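Local structure of LytB (Plasmodium falciparum, 4N7B) at residues Cys244-Ile258 with Phe275-Ile289. The protein reduces (E)-4-hydroxy-3-methylbut-2-enyl diphosphate to isopentenyl and dimethylallyl diphosphate with an iron-sulfur cluster, the last step of the apicoplast pathway to isoprenoid precursors. Numbering follows the deposited sequence.
Sequences CLKLFKPPIYVKHKI and FIEDLNDVPDGHILI
Glu277 bridges two neighbouring side chains at the end of strand 252-255. In the conformer given of His256, one of two, its OE2 takes ND1 of His256 at 2.6 Å on the syn lone pair, the acceptor lying 23° out of the imidazole plane, while OE1 forms a salt bridge with Lys255 NZ. The lysine chain, bent at chi2 (61°), runs past Leu279 CD1 and also gives NZ to Glu277 O at 2.7 Å, so two bonds to one residue fix the ammonium. The Tyr253 ring packs on strand 273-276 and the connection after it: Ile276 CG2 meets its edge in plane at CD1 (3.7 Å), Val282 CG2 lies against CG, and Pro283 CD touches CE2. The Phe275 and Val254 side chains run side by side, CD2 of the ring 3.4 Å from Val254 CB, and Phe275 CE2 reaches Ile258 CB. At the helix end, Ile287 CD1 sits over one face of Phe248, 3.9 Å from the ring centroid, and Ile289 CD1 packs on Cys244 SG. Ile276 N to Val254 O (2.8 Å) and Lys255 N to Ile289 O join strand 252-255 to parallel neighbours on either side, inside a four-stranded sheet whose edge strand 273-276 follows by a beta-alpha-beta crossover. In that conformer His256 also bonds His260, which by similarity binds substrate, so His256 would be second shell, with Glu277 behind it.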
ATOM      1  N   CYS A 244     -10.558 -15.904  -9.683  1.00 53.75           N
ATOM      2  CA  CYS A 244     -10.755 -15.800 -11.126  1.00 53.00           C
ATOM      3  C   CYS A 244     -10.071 -16.959 -11.822  1.00 59.22           C
ATOM      4  O   CYS A 244     -10.590 -17.528 -12.785  1.00 61.00           O
ATOM      5  CB  CYS A 244     -10.167 -14.493 -11.644  1.00 51.67           C
ATOM      6  SG  CYS A 244     -11.238 -13.059 -11.397  1.00 56.37           S
ATOM      7  N   LEU A 245      -8.888 -17.301 -11.325  1.00 54.75           N
ATOM      8  CA  LEU A 245      -8.129 -18.417 -11.869  1.00 57.00           C
ATOM      9  C   LEU A 245      -8.860 -19.746 -11.685  1.00 59.63           C
ATOM     10  O   LEU A 245      -8.721 -20.641 -12.510  1.00 61.71           O
ATOM     11  CB  LEU A 245      -6.751 -18.481 -11.218  1.00 52.70           C
ATOM     12  CG  LEU A 245      -5.786 -17.399 -11.705  1.00 53.40           C
ATOM     13  CD1 LEU A 245      -4.594 -17.294 -10.778  1.00 51.91           C
ATOM     14  CD2 LEU A 245      -5.331 -17.724 -13.125  1.00 58.92           C
ATOM     15  N   LYS A 246      -9.629 -19.875 -10.607  1.00 67.52           N
ATOM     16  CA  LYS A 246     -10.406 -21.089 -10.360  1.00 68.80           C
ATOM     17  C   LYS A 246     -11.564 -21.185 -11.336  1.00 77.38           C
ATOM     18  O   LYS A 246     -11.861 -22.258 -11.866  1.00 82.74           O
ATOM     19  CB  LYS A 246     -10.932 -21.121  -8.922  1.00 66.12           C
ATOM     20  CG  LYS A 246      -9.886 -21.575  -7.916  1.00 75.69           C
ATOM     21  CD  LYS A 246     -10.308 -21.340  -6.464  1.00 82.42           C
ATOM     22  CE  LYS A 246      -9.077 -21.273  -5.538  1.00 77.93           C
ATOM     23  NZ  LYS A 246      -9.387 -20.725  -4.184  1.00 77.60           N
ATOM     24  N   LEU A 247     -12.209 -20.054 -11.589  1.00 83.35           N
ATOM     25  CA  LEU A 247     -13.383 -20.046 -12.445  1.00 87.71           C
ATOM     26  C   LEU A 247     -13.008 -20.152 -13.909  1.00 91.08           C
ATOM     27  O   LEU A 247     -13.380 -21.109 -14.581  1.00 99.66           O
ATOM     28  CB  LEU A 247     -14.205 -18.780 -12.226  1.00 86.18           C
ATOM     29  CG  LEU A 247     -14.863 -18.645 -10.853  1.00 87.80           C
ATOM     30  CD1 LEU A 247     -15.826 -17.467 -10.879  1.00 87.98           C
ATOM     31  CD2 LEU A 247     -15.580 -19.935 -10.443  1.00 86.53           C
ATOM     32  N   PHE A 248     -12.266 -19.168 -14.402  1.00 79.83           N
ATOM     33  CA  PHE A 248     -12.003 -19.062 -15.830  1.00 79.49           C
ATOM     34  C   PHE A 248     -10.637 -19.604 -16.192  1.00 87.31           C
ATOM     35  O   PHE A 248      -9.757 -19.732 -15.347  1.00 90.92           O
ATOM     36  CB  PHE A 248     -12.126 -17.612 -16.260  1.00 78.92           C
ATOM     37  CG  PHE A 248     -13.246 -16.892 -15.578  1.00 84.41           C
ATOM     38  CD1 PHE A 248     -14.538 -16.991 -16.059  1.00 85.84           C
ATOM     39  CD2 PHE A 248     -13.015 -16.142 -14.435  1.00 86.71           C
ATOM     40  CE1 PHE A 248     -15.576 -16.341 -15.426  1.00 85.31           C
ATOM     41  CE2 PHE A 248     -14.053 -15.488 -13.795  1.00 85.18           C
ATOM     42  CZ  PHE A 248     -15.335 -15.589 -14.290  1.00 83.86           C
ATOM     43  N   LYS A 249     -10.458 -19.934 -17.461  1.00104.25           N
ATOM     44  CA  LYS A 249      -9.234 -20.589 -17.871  1.00107.33           C
ATOM     45  C   LYS A 249      -8.119 -19.559 -17.974  1.00101.42           C
ATOM     46  O   LYS A 249      -8.273 -18.545 -18.657  1.00 95.61           O
ATOM     47  CB  LYS A 249      -9.428 -21.329 -19.203  1.00112.45           C
ATOM     48  CG  LYS A 249      -8.227 -22.186 -19.595  1.00113.03           C
ATOM     49  CD  LYS A 249      -8.498 -23.080 -20.796  1.00113.14           C
ATOM     50  CE  LYS A 249      -7.288 -23.963 -21.096  1.00113.87           C
ATOM     51  NZ  LYS A 249      -7.554 -24.993 -22.143  1.00114.61           N
ATOM     52  N   PRO A 250      -7.003 -19.797 -17.264  1.00 91.27           N
ATOM     53  CA  PRO A 250      -5.778 -19.044 -17.537  1.00 84.31           C
ATOM     54  C   PRO A 250      -5.629 -18.818 -19.043  1.00 85.83           C
ATOM     55  O   PRO A 250      -6.102 -19.640 -19.819  1.00 84.55           O
ATOM     56  CB  PRO A 250      -4.686 -19.987 -17.033  1.00 80.10           C
ATOM     57  CG  PRO A 250      -5.332 -20.722 -15.886  1.00 82.01           C
ATOM     58  CD  PRO A 250      -6.818 -20.778 -16.177  1.00 86.90           C
ATOM     59  N   PRO A 251      -4.989 -17.717 -19.451  1.00 75.28           N
ATOM     60  CA  PRO A 251      -4.409 -16.715 -18.553  1.00 74.84           C
ATOM     61  C   PRO A 251      -5.429 -15.693 -18.045  1.00 70.28           C
ATOM     62  O   PRO A 251      -6.397 -15.368 -18.738  1.00 72.90           O
ATOM     63  CB  PRO A 251      -3.377 -16.026 -19.442  1.00 74.79           C
ATOM     64  CG  PRO A 251      -3.972 -16.099 -20.810  1.00 77.31           C
ATOM     65  CD  PRO A 251      -4.745 -17.394 -20.867  1.00 75.98           C
ATOM     66  N   ILE A 252      -5.198 -15.190 -16.837  1.00 68.64           N
ATOM     67  CA  ILE A 252      -6.019 -14.129 -16.266  1.00 62.67           C
ATOM     68  C   ILE A 252      -5.208 -12.847 -16.228  1.00 61.56           C
ATOM     69  O   ILE A 252      -4.156 -12.783 -15.587  1.00 64.51           O
ATOM     70  CB  ILE A 252      -6.477 -14.476 -14.842  1.00 59.95           C
ATOM     71  CG1 ILE A 252      -7.465 -15.639 -14.886  1.00 64.79           C
ATOM     72  CG2 ILE A 252      -7.102 -13.264 -14.164  1.00 57.18           C
ATOM     73  CD1 ILE A 252      -8.726 -15.320 -15.667  1.00 66.60           C
ATOM     74  N   TYR A 253      -5.706 -11.818 -16.900  1.00 57.74           N
ATOM     75  CA  TYR A 253      -4.941 -10.594 -17.075  1.00 59.61           C
ATOM     76  C   TYR A 253      -5.168  -9.625 -15.933  1.00 59.54           C
ATOM     77  O   TYR A 253      -6.301  -9.386 -15.524  1.00 54.83           O
ATOM     78  CB  TYR A 253      -5.281  -9.950 -18.416  1.00 63.43           C
ATOM     79  CG  TYR A 253      -4.721 -10.744 -19.566  1.00 67.82           C
ATOM     80  CD1 TYR A 253      -3.399 -10.585 -19.960  1.00 69.31           C
ATOM     81  CD2 TYR A 253      -5.495 -11.684 -20.232  1.00 68.46           C
ATOM     82  CE1 TYR A 253      -2.871 -11.318 -21.002  1.00 72.03           C
ATOM     83  CE2 TYR A 253      -4.972 -12.426 -21.279  1.00 72.38           C
ATOM     84  CZ  TYR A 253      -3.659 -12.237 -21.658  1.00 72.74           C
ATOM     85  OH  TYR A 253      -3.125 -12.969 -22.695  1.00 76.62           O
ATOM     86  N   VAL A 254      -4.074  -9.082 -15.412  1.00 53.96           N
ATOM     87  CA  VAL A 254      -4.145  -8.127 -14.320  1.00 50.55           C
ATOM     88  C   VAL A 254      -3.420  -6.859 -14.723  1.00 50.19           C
ATOM     89  O   VAL A 254      -2.290  -6.910 -15.198  1.00 53.84           O
ATOM     90  CB  VAL A 254      -3.478  -8.674 -13.056  1.00 50.93           C
ATOM     91  CG1 VAL A 254      -3.531  -7.643 -11.944  1.00 47.03           C
ATOM     92  CG2 VAL A 254      -4.133  -9.978 -12.628  1.00 50.41           C
ATOM     93  N   LYS A 255      -4.077  -5.724 -14.535  1.00 47.60           N
ATOM     94  CA  LYS A 255      -3.491  -4.441 -14.870  1.00 41.85           C
ATOM     95  C   LYS A 255      -2.626  -3.955 -13.704  1.00 40.81           C
ATOM     96  O   LYS A 255      -3.128  -3.707 -12.615  1.00 45.49           O
ATOM     97  CB  LYS A 255      -4.595  -3.442 -15.203  1.00 48.63           C
ATOM     98  CG  LYS A 255      -4.135  -2.010 -15.296  1.00 45.17           C
ATOM     99  CD  LYS A 255      -3.089  -1.789 -16.372  1.00 47.74           C
ATOM    100  CE  LYS A 255      -2.713  -0.304 -16.433  1.00 55.14           C
ATOM    101  NZ  LYS A 255      -1.752   0.039 -17.527  1.00 58.53           N
ATOM    102  N   HIS A 256      -1.334  -3.808 -13.996  0.53 44.39           N
ATOM    103  CA  HIS A 256      -0.254  -3.604 -13.023  0.53 45.52           C
ATOM    104  C   HIS A 256      -0.155  -4.748 -12.025  0.53 42.78           C
ATOM    105  O   HIS A 256      -1.075  -5.558 -11.893  0.53 45.70           O
ATOM    106  CB  HIS A 256      -0.352  -2.264 -12.281  0.53 48.33           C
ATOM    107  CG  HIS A 256       0.927  -1.875 -11.601  0.53 58.29           C
ATOM    108  ND1 HIS A 256       2.000  -1.350 -12.293  0.53 59.27           N
ATOM    109  CD2 HIS A 256       1.328  -1.971 -10.312  0.53 55.98           C
ATOM    110  CE1 HIS A 256       2.995  -1.123 -11.455  0.53 51.17           C
ATOM    111  NE2 HIS A 256       2.612  -1.491 -10.247  0.53 48.53           N
ATOM    112  N   LYS A 257       0.976  -4.812 -11.330  1.00 45.44           N
ATOM    113  CA  LYS A 257       1.191  -5.842 -10.328  1.00 46.21           C
ATOM    114  C   LYS A 257       0.087  -5.727  -9.279  1.00 44.02           C
ATOM    115  O   LYS A 257      -0.246  -4.641  -8.823  1.00 37.52           O
ATOM    116  CB  LYS A 257       2.582  -5.715  -9.724  1.00 43.61           C
ATOM    117  CG  LYS A 257       3.670  -6.019 -10.749  1.00 52.16           C
ATOM    118  CD  LYS A 257       5.054  -5.965 -10.136  1.00 63.26           C
ATOM    119  CE  LYS A 257       6.112  -6.554 -11.076  1.00 68.79           C
ATOM    120  NZ  LYS A 257       6.005  -8.042 -11.220  1.00 74.65           N
ATOM    121  N   ILE A 258      -0.511  -6.856  -8.940  1.00 37.58           N
ATOM    122  CA  ILE A 258      -1.720  -6.863  -8.122  1.00 41.35           C
ATOM    123  C   ILE A 258      -1.480  -6.266  -6.734  1.00 36.26           C
ATOM    124  O   ILE A 258      -2.340  -5.580  -6.192  1.00 34.09           O
ATOM    125  CB  ILE A 258      -2.277  -8.294  -8.037  1.00 40.64           C
ATOM    126  CG1 ILE A 258      -3.805  -8.272  -8.111  1.00 41.79           C
ATOM    127  CG2 ILE A 258      -1.724  -9.019  -6.836  1.00 44.65           C
ATOM    128  CD1 ILE A 258      -4.450  -7.991  -6.863  1.00 40.54           C
ATOM    129  N   PHE A 275       0.501 -10.105 -15.482  1.00 47.97           N
ATOM    130  CA  PHE A 275       0.415  -8.687 -15.153  1.00 48.63           C
ATOM    131  C   PHE A 275       0.870  -7.856 -16.341  1.00 49.89           C
ATOM    132  O   PHE A 275       1.972  -8.037 -16.855  1.00 47.18           O
ATOM    133  CB  PHE A 275       1.258  -8.380 -13.915  1.00 48.33           C
ATOM    134  CG  PHE A 275       0.921  -9.245 -12.744  1.00 41.41           C
ATOM    135  CD1 PHE A 275       1.723 -10.314 -12.396  1.00 42.16           C
ATOM    136  CD2 PHE A 275      -0.232  -9.017 -12.020  1.00 40.02           C
ATOM    137  CE1 PHE A 275       1.393 -11.120 -11.323  1.00 41.11           C
ATOM    138  CE2 PHE A 275      -0.569  -9.818 -10.958  1.00 39.15           C
ATOM    139  CZ  PHE A 275       0.243 -10.873 -10.606  1.00 39.29           C
ATOM    140  N   ILE A 276       0.011  -6.946 -16.777  1.00 54.67           N
ATOM    141  CA  ILE A 276       0.264  -6.196 -17.997  1.00 51.85           C
ATOM    142  C   ILE A 276       0.143  -4.707 -17.740  1.00 51.38           C
ATOM    143  O   ILE A 276      -0.434  -4.290 -16.740  1.00 48.32           O
ATOM    144  CB  ILE A 276      -0.730  -6.618 -19.106  1.00 59.34           C
ATOM    145  CG1 ILE A 276      -2.162  -6.236 -18.728  1.00 57.71           C
ATOM    146  CG2 ILE A 276      -0.666  -8.124 -19.324  1.00 60.64           C
ATOM    147  CD1 ILE A 276      -2.556  -4.821 -19.108  1.00 60.83           C
ATOM    148  N   GLU A 277       0.703  -3.908 -18.638  1.00 55.61           N
ATOM    149  CA  GLU A 277       0.530  -2.461 -18.591  1.00 56.36           C
ATOM    150  C   GLU A 277      -0.158  -1.981 -19.856  1.00 58.67           C
ATOM    151  O   GLU A 277      -0.773  -0.916 -19.876  1.00 64.39           O
ATOM    152  CB  GLU A 277       1.880  -1.754 -18.440  1.00 53.86           C
ATOM    153  CG  GLU A 277       2.595  -2.039 -17.137  1.00 53.61           C
ATOM    154  CD  GLU A 277       1.851  -1.522 -15.922  1.00 61.45           C
ATOM    155  OE1 GLU A 277       0.859  -0.774 -16.087  1.00 61.33           O
ATOM    156  OE2 GLU A 277       2.265  -1.864 -14.789  1.00 64.07           O
ATOM    157  N   ASP A 278      -0.052  -2.775 -20.913  1.00 63.55           N
ATOM    158  CA  ASP A 278      -0.630  -2.417 -22.194  1.00 67.80           C
ATOM    159  C   ASP A 278      -1.877  -3.259 -22.418  1.00 69.99           C
ATOM    160  O   ASP A 278      -1.789  -4.476 -22.586  1.00 74.29           O
ATOM    161  CB  ASP A 278       0.387  -2.659 -23.310  1.00 75.49           C
ATOM    162  CG  ASP A 278      -0.011  -2.002 -24.615  1.00 80.12           C
ATOM    163  OD1 ASP A 278      -1.206  -2.058 -24.976  1.00 77.98           O
ATOM    164  OD2 ASP A 278       0.878  -1.427 -25.280  1.00 82.57           O
ATOM    165  N   LEU A 279      -3.037  -2.611 -22.415  1.00 69.98           N
ATOM    166  CA  LEU A 279      -4.307  -3.319 -22.559  1.00 69.99           C
ATOM    167  C   LEU A 279      -4.476  -4.018 -23.910  1.00 72.82           C
ATOM    168  O   LEU A 279      -5.376  -4.840 -24.070  1.00 78.72           O
ATOM    169  CB  LEU A 279      -5.477  -2.373 -22.304  1.00 68.43           C
ATOM    170  CG  LEU A 279      -5.969  -2.405 -20.858  1.00 65.82           C
ATOM    171  CD1 LEU A 279      -4.917  -1.788 -19.933  1.00 63.97           C
ATOM    172  CD2 LEU A 279      -7.317  -1.704 -20.727  1.00 64.27           C
ATOM    173  N   ASN A 280      -3.618  -3.700 -24.875  1.00 71.15           N
ATOM    174  CA  ASN A 280      -3.616  -4.415 -26.149  1.00 80.26           C
ATOM    175  C   ASN A 280      -3.092  -5.830 -25.993  1.00 82.90           C
ATOM    176  O   ASN A 280      -3.336  -6.691 -26.843  1.00 83.68           O
ATOM    177  CB  ASN A 280      -2.767  -3.689 -27.187  1.00 83.56           C
ATOM    178  CG  ASN A 280      -3.458  -2.475 -27.750  1.00 83.16           C
ATOM    179  OD1 ASN A 280      -4.684  -2.350 -27.668  1.00 77.85           O
ATOM    180  ND2 ASN A 280      -2.681  -1.572 -28.336  1.00 84.57           N
ATOM    181  N   ASP A 281      -2.361  -6.058 -24.904  1.00 86.52           N
ATOM    182  CA  ASP A 281      -1.870  -7.386 -24.574  1.00 82.15           C
ATOM    183  C   ASP A 281      -3.029  -8.219 -24.060  1.00 79.62           C
ATOM    184  O   ASP A 281      -2.876  -9.409 -23.793  1.00 82.70           O
ATOM    185  CB  ASP A 281      -0.769  -7.309 -23.514  1.00 81.35           C
ATOM    186  CG  ASP A 281       0.503  -6.669 -24.034  1.00 84.34           C
ATOM    187  OD1 ASP A 281       0.498  -6.179 -25.185  1.00 84.15           O
ATOM    188  OD2 ASP A 281       1.505  -6.651 -23.286  1.00 85.19           O
ATOM    189  N   VAL A 282      -4.193  -7.586 -23.923  1.00 68.29           N
ATOM    190  CA  VAL A 282      -5.391  -8.281 -23.470  1.00 70.76           C
ATOM    191  C   VAL A 282      -6.386  -8.499 -24.605  1.00 74.37           C
ATOM    192  O   VAL A 282      -6.877  -7.542 -25.202  1.00 72.79           O
ATOM    193  CB  VAL A 282      -6.102  -7.511 -22.350  1.00 66.52           C
ATOM    194  CG1 VAL A 282      -7.356  -8.269 -21.917  1.00 64.93           C
ATOM    195  CG2 VAL A 282      -5.156  -7.298 -21.172  1.00 65.33           C
ATOM    196  N   PRO A 283      -6.684  -9.770 -24.906  1.00 79.01           N
ATOM    197  CA  PRO A 283      -7.738 -10.135 -25.854  1.00 81.75           C
ATOM    198  C   PRO A 283      -9.066  -9.483 -25.491  1.00 78.99           C
ATOM    199  O   PRO A 283      -9.435  -9.453 -24.313  1.00 76.23           O
ATOM    200  CB  PRO A 283      -7.845 -11.652 -25.686  1.00 86.82           C
ATOM    201  CG  PRO A 283      -6.497 -12.083 -25.216  1.00 84.67           C
ATOM    202  CD  PRO A 283      -5.973 -10.949 -24.380  1.00 81.10           C
ATOM    203  N   ASP A 284      -9.768  -8.958 -26.489  1.00 87.46           N
ATOM    204  CA  ASP A 284     -11.108  -8.421 -26.282  1.00 87.29           C
ATOM    205  C   ASP A 284     -12.006  -9.504 -25.688  1.00 82.52           C
ATOM    206  O   ASP A 284     -11.807 -10.687 -25.946  1.00 83.22           O
ATOM    207  CB  ASP A 284     -11.691  -7.918 -27.605  1.00 91.99           C
ATOM    208  CG  ASP A 284     -10.883  -6.783 -28.206  1.00 95.70           C
ATOM    209  OD1 ASP A 284      -9.712  -6.608 -27.801  1.00 97.55           O
ATOM    210  OD2 ASP A 284     -11.416  -6.070 -29.087  1.00 96.81           O
ATOM    211  N   GLY A 285     -12.982  -9.103 -24.880  1.00 73.11           N
ATOM    212  CA  GLY A 285     -13.909 -10.052 -24.288  1.00 77.42           C
ATOM    213  C   GLY A 285     -13.391 -10.738 -23.035  1.00 78.55           C
ATOM    214  O   GLY A 285     -14.169 -11.346 -22.295  1.00 74.52           O
ATOM    215  N   HIS A 286     -12.088 -10.643 -22.781  1.00 74.18           N
ATOM    216  CA  HIS A 286     -11.477 -11.375 -21.670  1.00 77.86           C
ATOM    217  C   HIS A 286     -11.543 -10.635 -20.336  1.00 72.60           C
ATOM    218  O   HIS A 286     -11.905  -9.459 -20.271  1.00 65.94           O
ATOM    219  CB  HIS A 286     -10.020 -11.720 -21.980  1.00 81.55           C
ATOM    220  CG  HIS A 286      -9.857 -12.962 -22.794  1.00 85.53           C
ATOM    221  ND1 HIS A 286     -10.408 -13.104 -24.049  1.00 88.59           N
ATOM    222  CD2 HIS A 286      -9.216 -14.125 -22.530  1.00 88.74           C
ATOM    223  CE1 HIS A 286     -10.110 -14.300 -24.527  1.00 89.92           C
ATOM    224  NE2 HIS A 286      -9.387 -14.939 -23.625  1.00 91.84           N
ATOM    225  N   ILE A 287     -11.182 -11.355 -19.277  1.00 78.52           N
ATOM    226  CA  ILE A 287     -11.140 -10.815 -17.922  1.00 67.70           C
ATOM    227  C   ILE A 287      -9.958  -9.876 -17.753  1.00 64.60           C
ATOM    228  O   ILE A 287      -8.843 -10.199 -18.155  1.00 66.11           O
ATOM    229  CB  ILE A 287     -10.958 -11.943 -16.886  1.00 64.44           C
ATOM    230  CG1 ILE A 287     -12.091 -12.967 -16.990  1.00 70.44           C
ATOM    231  CG2 ILE A 287     -10.899 -11.372 -15.485  1.00 63.47           C
ATOM    232  CD1 ILE A 287     -13.270 -12.665 -16.081  1.00 72.65           C
ATOM    233  N   LEU A 288     -10.203  -8.718 -17.151  1.00 57.74           N
ATOM    234  CA  LEU A 288      -9.118  -7.873 -16.693  1.00 54.09           C
ATOM    235  C   LEU A 288      -9.364  -7.445 -15.265  1.00 53.84           C
ATOM    236  O   LEU A 288     -10.440  -6.945 -14.941  1.00 54.18           O
ATOM    237  CB  LEU A 288      -8.965  -6.629 -17.554  1.00 58.83           C
ATOM    238  CG  LEU A 288      -7.831  -5.705 -17.086  1.00 54.32           C
ATOM    239  CD1 LEU A 288      -6.472  -6.389 -17.219  1.00 53.49           C
ATOM    240  CD2 LEU A 288      -7.854  -4.418 -17.879  1.00 52.04           C
ATOM    241  N   ILE A 289      -8.351  -7.630 -14.423  1.00 45.07           N
ATOM    242  CA  ILE A 289      -8.427  -7.243 -13.020  1.00 44.66           C
ATOM    243  C   ILE A 289      -7.620  -5.979 -12.732  1.00 44.64           C
ATOM    244  O   ILE A 289      -6.450  -5.879 -13.116  1.00 41.81           O
ATOM    245  CB  ILE A 289      -7.902  -8.366 -12.125  1.00 41.78           C
ATOM    246  CG1 ILE A 289      -8.717  -9.640 -12.379  1.00 46.07           C
ATOM    247  CG2 ILE A 289      -7.978  -7.957 -10.674  1.00 37.34           C
ATOM    248  CD1 ILE A 289      -8.248 -10.851 -11.603  1.00 43.04           C
TER